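Long-range contacts in anabena Tic22 (Anabaena sp., PDB 4EV1), which probably acts as a chaperone in protein transport, as a thylakoid-associated cyanobacterial member of the Tic22-like family: residues D110-G115 and F162-D167; N128-V133 and I184-I189. All coordinates share one frame; numbering follows the deposited sequence.

Contact 1: residues D110-G115 and F162-D167; sequences DQEIKG and FLSKQD. With EDO (1,2-ethanediol), chain F.
The carboxylate of Glu112, on helix 110-121, meets the N-terminal end of helix 165-175, where Ser164 holds the N-cap position. Within the Tic22 fold, the contact thus brings a carboxylate from a helix distant in sequence to the start of another. Hydrogen bonds carry most of it. The backbone N of Lys165, in the first turn, gives its hydrogen to Glu112 OE1 at 2.8 Å in an almost straight line (177°). The hydroxyl of Ser164 donates to the other oxygen, OG to Glu112 OE2 2.9 Å. Both donors lie above the carboxylate plane, each 38° out of it, and Lys165 CB also touches OE1. Glu112 gets there through a bent chain: CG stands beside the backbone N (chi1 -54°), and a second bend at chi2 swings the carboxylate across to the neighbouring helix. Water 1 extends the network, donating to Glu112 OE2 at 2.7 Å and accepting from the backbone N of Gln166. The side chain of Gln166 folds back as well, its NE2 donating to Ser164 OG and so steadying the hydroxyl that serves Glu112. A negative group at a helix N-terminus probably gains from the helix dipole, which would favour the ionised form of this buried carboxylate. A 1,2-ethanediol, probably from the crystallisation liquor, sits beside the carboxylate, but its exact placement is doubtful. Phe136 of strand 134-139 touches both Glu112 and Lys165. Nonpolar packing is lighter: Lys165 CD reaches Gly115 CA at 3.9 Å, where the glycine lets the lysine chain pass close to the helix.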
# COMPACT_ATOMS: atom_id res chain seq x y z
N ASP A 110 4.28 7.99 7.45
CA ASP A 110 5.15 8.01 8.65
C ASP A 110 4.40 7.66 9.92
O ASP A 110 4.88 6.89 10.73
CB ASP A 110 5.83 9.39 8.83
CG ASP A 110 6.91 9.67 7.79
OD1 ASP A 110 7.59 8.70 7.34
OD2 ASP A 110 7.08 10.87 7.45
N GLN A 111 3.20 8.20 10.07
CA GLN A 111 2.34 7.92 11.25
C GLN A 111 2.06 6.40 11.40
O GLN A 111 1.93 5.88 12.50
CB GLN A 111 1.01 8.68 11.11
CG GLN A 111 0.15 8.70 12.38
CD GLN A 111 0.88 9.33 13.56
OE1 GLN A 111 1.82 10.11 13.38
NE2 GLN A 111 0.44 9.01 14.77
N GLU A 112 1.98 5.69 10.28
CA GLU A 112 1.62 4.27 10.34
C GLU A 112 2.82 3.40 10.67
O GLU A 112 2.69 2.37 11.32
CB GLU A 112 1.05 3.81 9.02
CG GLU A 112 -0.11 4.63 8.54
CD GLU A 112 -1.26 4.77 9.51
OE1 GLU A 112 -1.39 3.97 10.47
OE2 GLU A 112 -2.10 5.67 9.29
N ILE A 113 4.01 3.80 10.24
CA ILE A 113 5.21 3.13 10.74
C ILE A 113 5.31 3.26 12.27
O ILE A 113 5.49 2.26 12.98
CB ILE A 113 6.49 3.68 10.09
CG1 ILE A 113 6.49 3.40 8.57
CG2 ILE A 113 7.72 3.06 10.76
CD1 ILE A 113 6.65 1.98 8.25
N LYS A 114 5.15 4.48 12.78
CA LYS A 114 5.21 4.75 14.23
C LYS A 114 4.16 3.92 14.95
O LYS A 114 4.47 3.25 15.94
CB LYS A 114 4.97 6.24 14.55
CG LYS A 114 5.41 6.64 15.99
CD LYS A 114 4.78 7.96 16.43
CE LYS A 114 5.18 8.32 17.86
NZ LYS A 114 5.37 7.12 18.73
N GLY A 115 2.93 3.95 14.43
CA GLY A 115 1.84 3.16 14.98
C GLY A 115 2.13 1.68 15.02
O GLY A 115 1.75 1.00 15.99
N PHE A 162 -6.53 -2.95 7.45
CA PHE A 162 -6.46 -1.50 7.35
C PHE A 162 -5.05 -1.04 7.06
O PHE A 162 -4.09 -1.48 7.71
CB PHE A 162 -6.95 -0.85 8.64
CG PHE A 162 -8.38 -1.21 8.99
CD1 PHE A 162 -9.46 -0.58 8.36
CD2 PHE A 162 -8.64 -2.20 9.92
CE1 PHE A 162 -10.78 -0.93 8.68
CE2 PHE A 162 -9.95 -2.54 10.25
CZ PHE A 162 -11.01 -1.91 9.64
N LEU A 163 -4.94 -0.10 6.14
CA LEU A 163 -3.67 0.56 5.89
C LEU A 163 -3.43 1.67 6.94
O LEU A 163 -2.29 2.16 7.09
CB LEU A 163 -3.62 1.14 4.49
CG LEU A 163 -3.22 0.24 3.31
CD1 LEU A 163 -1.75 -0.27 3.48
CD2 LEU A 163 -4.18 -0.90 3.06
N SER A 164 -4.48 2.04 7.67
CA SER A 164 -4.36 3.03 8.69
C SER A 164 -4.74 2.53 10.09
O SER A 164 -5.85 2.05 10.31
CB SER A 164 -5.19 4.24 8.30
OG SER A 164 -4.93 5.22 9.25
N LYS A 165 -3.83 2.69 11.02
CA LYS A 165 -4.03 2.22 12.37
C LYS A 165 -5.24 2.80 13.05
O LYS A 165 -5.89 2.11 13.74
CB LYS A 165 -2.80 2.42 13.21
CG LYS A 165 -2.85 1.73 14.50
CD LYS A 165 -2.01 2.44 15.41
CE LYS A 165 -2.74 2.69 16.66
NZ LYS A 165 -2.41 1.58 17.55
N GLN A 166 -5.53 4.06 12.82
CA GLN A 166 -6.70 4.72 13.40
C GLN A 166 -8.00 4.04 13.01
O GLN A 166 -8.91 3.94 13.83
CB GLN A 166 -6.76 6.22 13.03
CG GLN A 166 -7.07 6.45 11.57
CD GLN A 166 -6.84 7.89 11.10
OE1 GLN A 166 -7.61 8.80 11.47
NE2 GLN A 166 -5.82 8.09 10.25
N ASP A 167 -8.09 3.53 11.79
CA ASP A 167 -9.26 2.78 11.36
C ASP A 167 -9.35 1.44 12.11
O ASP A 167 -10.44 1.01 12.44
CB ASP A 167 -9.25 2.48 9.86
CG ASP A 167 -9.51 3.71 9.01
OD1 ASP A 167 -10.47 4.47 9.29
OD2 ASP A 167 -8.75 3.90 8.07
C1 EDO F . -2.01 4.54 5.44
O1 EDO F . -1.68 4.56 4.06
C2 EDO F . -2.66 5.86 5.86
O2 EDO F . -2.20 6.45 7.04
O HOH W 1 -3.25 5.89 11.74

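Contact 2: residues N128-V133 and I184-I189; sequences NQFKSV and IQVLDI
Val133 O accepts a hydrogen bond from Ile189 N (3.1 Å) and joins the end of loop 128-133 to the point where strand 183-188 gives way to helix 189-198. This is the tight part of the contact, just before strand 134-139 pairs antiparallel with 183-188. The same oxygen also receives a CA-H...O contact from Asp188 CA at 3.3 Å. Beside it Val133 CB packs on Ile189 CG2 at 4.0 Å. Phe130 adds an apolar touch: with CG anti to the backbone N (chi1 -161°), its ring extends toward the strand, CE1 meeting Val186 CG1 at 3.6 Å obliquely, while Leu187 O lies at the ring edge.

Toward solvent the contact thins. Lys131 leads its amine away, and Ser132 and Asp188 approach chiefly through their CB atoms, 4.0 Å apart. Their polar ends look to the following helix: Ser132 OG bonds to Asp190 OD2, and Asp188, the N-cap, bonds through OD1 to Gly191 N. The chemistry thus implies a join directed by one backbone hydrogen bond and filled out by apolar packing, with the side-chain polarity spent on the helix start.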
# COMPACT_ATOMS: atom_id res chain seq x y z
N ASN A 128 13.32 -2.46 16.25
CA ASN A 128 14.11 -1.22 16.07
C ASN A 128 13.81 -0.47 14.75
O ASN A 128 14.08 0.73 14.62
CB ASN A 128 15.62 -1.47 16.27
CG ASN A 128 16.22 -2.39 15.20
OD1 ASN A 128 17.27 -2.08 14.62
ND2 ASN A 128 15.57 -3.54 14.96
N GLN A 129 13.22 -1.17 13.78
CA GLN A 129 12.70 -0.53 12.55
C GLN A 129 11.65 -1.40 11.82
O GLN A 129 11.67 -2.64 11.94
CB GLN A 129 13.85 -0.13 11.61
CG GLN A 129 14.28 -1.21 10.61
CD GLN A 129 15.56 -0.85 9.86
OE1 GLN A 129 16.05 0.29 9.91
NE2 GLN A 129 16.11 -1.83 9.15
N PHE A 130 10.74 -0.76 11.08
CA PHE A 130 9.70 -1.47 10.31
C PHE A 130 9.93 -1.45 8.79
O PHE A 130 10.05 -0.38 8.18
CB PHE A 130 8.30 -0.93 10.62
CG PHE A 130 7.20 -1.87 10.23
CD1 PHE A 130 6.81 -2.90 11.08
CD2 PHE A 130 6.56 -1.75 8.99
CE1 PHE A 130 5.78 -3.78 10.72
CE2 PHE A 130 5.53 -2.62 8.62
CZ PHE A 130 5.13 -3.65 9.48
N LYS A 131 9.97 -2.64 8.20
CA LYS A 131 10.06 -2.78 6.75
C LYS A 131 8.69 -2.93 6.08
O LYS A 131 7.75 -3.53 6.61
CB LYS A 131 10.94 -3.99 6.39
CG LYS A 131 12.35 -3.95 7.00
CD LYS A 131 12.98 -5.34 7.00
CE LYS A 131 14.48 -5.28 7.20
NZ LYS A 131 15.02 -6.68 7.22
N SER A 132 8.59 -2.37 4.89
CA SER A 132 7.40 -2.52 4.06
C SER A 132 6.26 -1.64 4.58
O SER A 132 6.43 -0.85 5.53
CB SER A 132 6.97 -4.01 3.96
OG SER A 132 6.03 -4.22 2.90
N VAL A 133 5.10 -1.79 3.95
CA VAL A 133 3.92 -0.99 4.26
C VAL A 133 3.13 -1.76 5.30
O VAL A 133 2.75 -2.88 5.05
CB VAL A 133 3.02 -0.82 3.04
CG1 VAL A 133 1.79 0.04 3.36
CG2 VAL A 133 3.82 -0.17 1.86
N ILE A 184 -4.98 -5.38 18.07
CA ILE A 184 -4.65 -5.14 16.67
C ILE A 184 -3.34 -5.87 16.36
O ILE A 184 -2.34 -5.61 17.01
CB ILE A 184 -4.46 -3.65 16.40
CG1 ILE A 184 -5.70 -2.86 16.83
CG2 ILE A 184 -4.15 -3.43 14.89
CD1 ILE A 184 -5.55 -1.32 16.71
N GLN A 185 -3.36 -6.75 15.36
CA GLN A 185 -2.13 -7.36 14.83
C GLN A 185 -1.48 -6.50 13.74
O GLN A 185 -2.14 -6.01 12.81
CB GLN A 185 -2.42 -8.72 14.21
CG GLN A 185 -1.18 -9.57 13.97
CD GLN A 185 -1.47 -10.85 13.22
OE1 GLN A 185 -2.55 -11.04 12.67
NE2 GLN A 185 -0.50 -11.76 13.21
N VAL A 186 -0.16 -6.34 13.86
CA VAL A 186 0.62 -5.69 12.83
C VAL A 186 1.00 -6.70 11.74
O VAL A 186 1.58 -7.77 12.01
CB VAL A 186 1.85 -5.01 13.39
CG1 VAL A 186 2.61 -4.33 12.26
CG2 VAL A 186 1.42 -4.02 14.41
N LEU A 187 0.61 -6.38 10.51
CA LEU A 187 0.94 -7.16 9.33
C LEU A 187 1.71 -6.25 8.38
O LEU A 187 1.90 -5.08 8.65
CB LEU A 187 -0.34 -7.66 8.64
CG LEU A 187 -1.26 -8.56 9.49
CD1 LEU A 187 -2.66 -8.62 8.89
CD2 LEU A 187 -0.65 -9.97 9.65
N ASP A 188 2.16 -6.80 7.28
CA ASP A 188 2.64 -5.99 6.18
C ASP A 188 2.16 -6.53 4.85
O ASP A 188 1.82 -7.70 4.74
CB ASP A 188 4.16 -5.81 6.20
CG ASP A 188 4.89 -7.07 5.99
OD1 ASP A 188 4.65 -7.71 4.96
OD2 ASP A 188 5.75 -7.42 6.82
N ILE A 189 2.11 -5.64 3.87
CA ILE A 189 1.50 -5.95 2.58
C ILE A 189 2.18 -7.10 1.84
O ILE A 189 1.51 -7.88 1.17
CB ILE A 189 1.44 -4.71 1.68
CG1 ILE A 189 0.56 -4.97 0.47
CG2 ILE A 189 2.82 -4.31 1.20
CD1 ILE A 189 -0.89 -5.05 0.85

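Contacts 1 and 2 lie on the same side of the chain's centre, their own centres about 10 Å apart, and they touch directly. Leu163 CD1 of contact 1 packs on Val133 CG1 of contact 2 at 3.6 Å, and Ile113 CD1 meets Phe130 CD2 at 3.8 Å. The segments alternate along the chain: helix 110-121 and the loop after it supply one half of each contact, and the turn into helix 165-175 and strand 183-188 the other. Both contacts concern a helix start, at Ser164 and at Asp188. Strand 134-139 connects them, with Met135 against both Leu163 and Ile189.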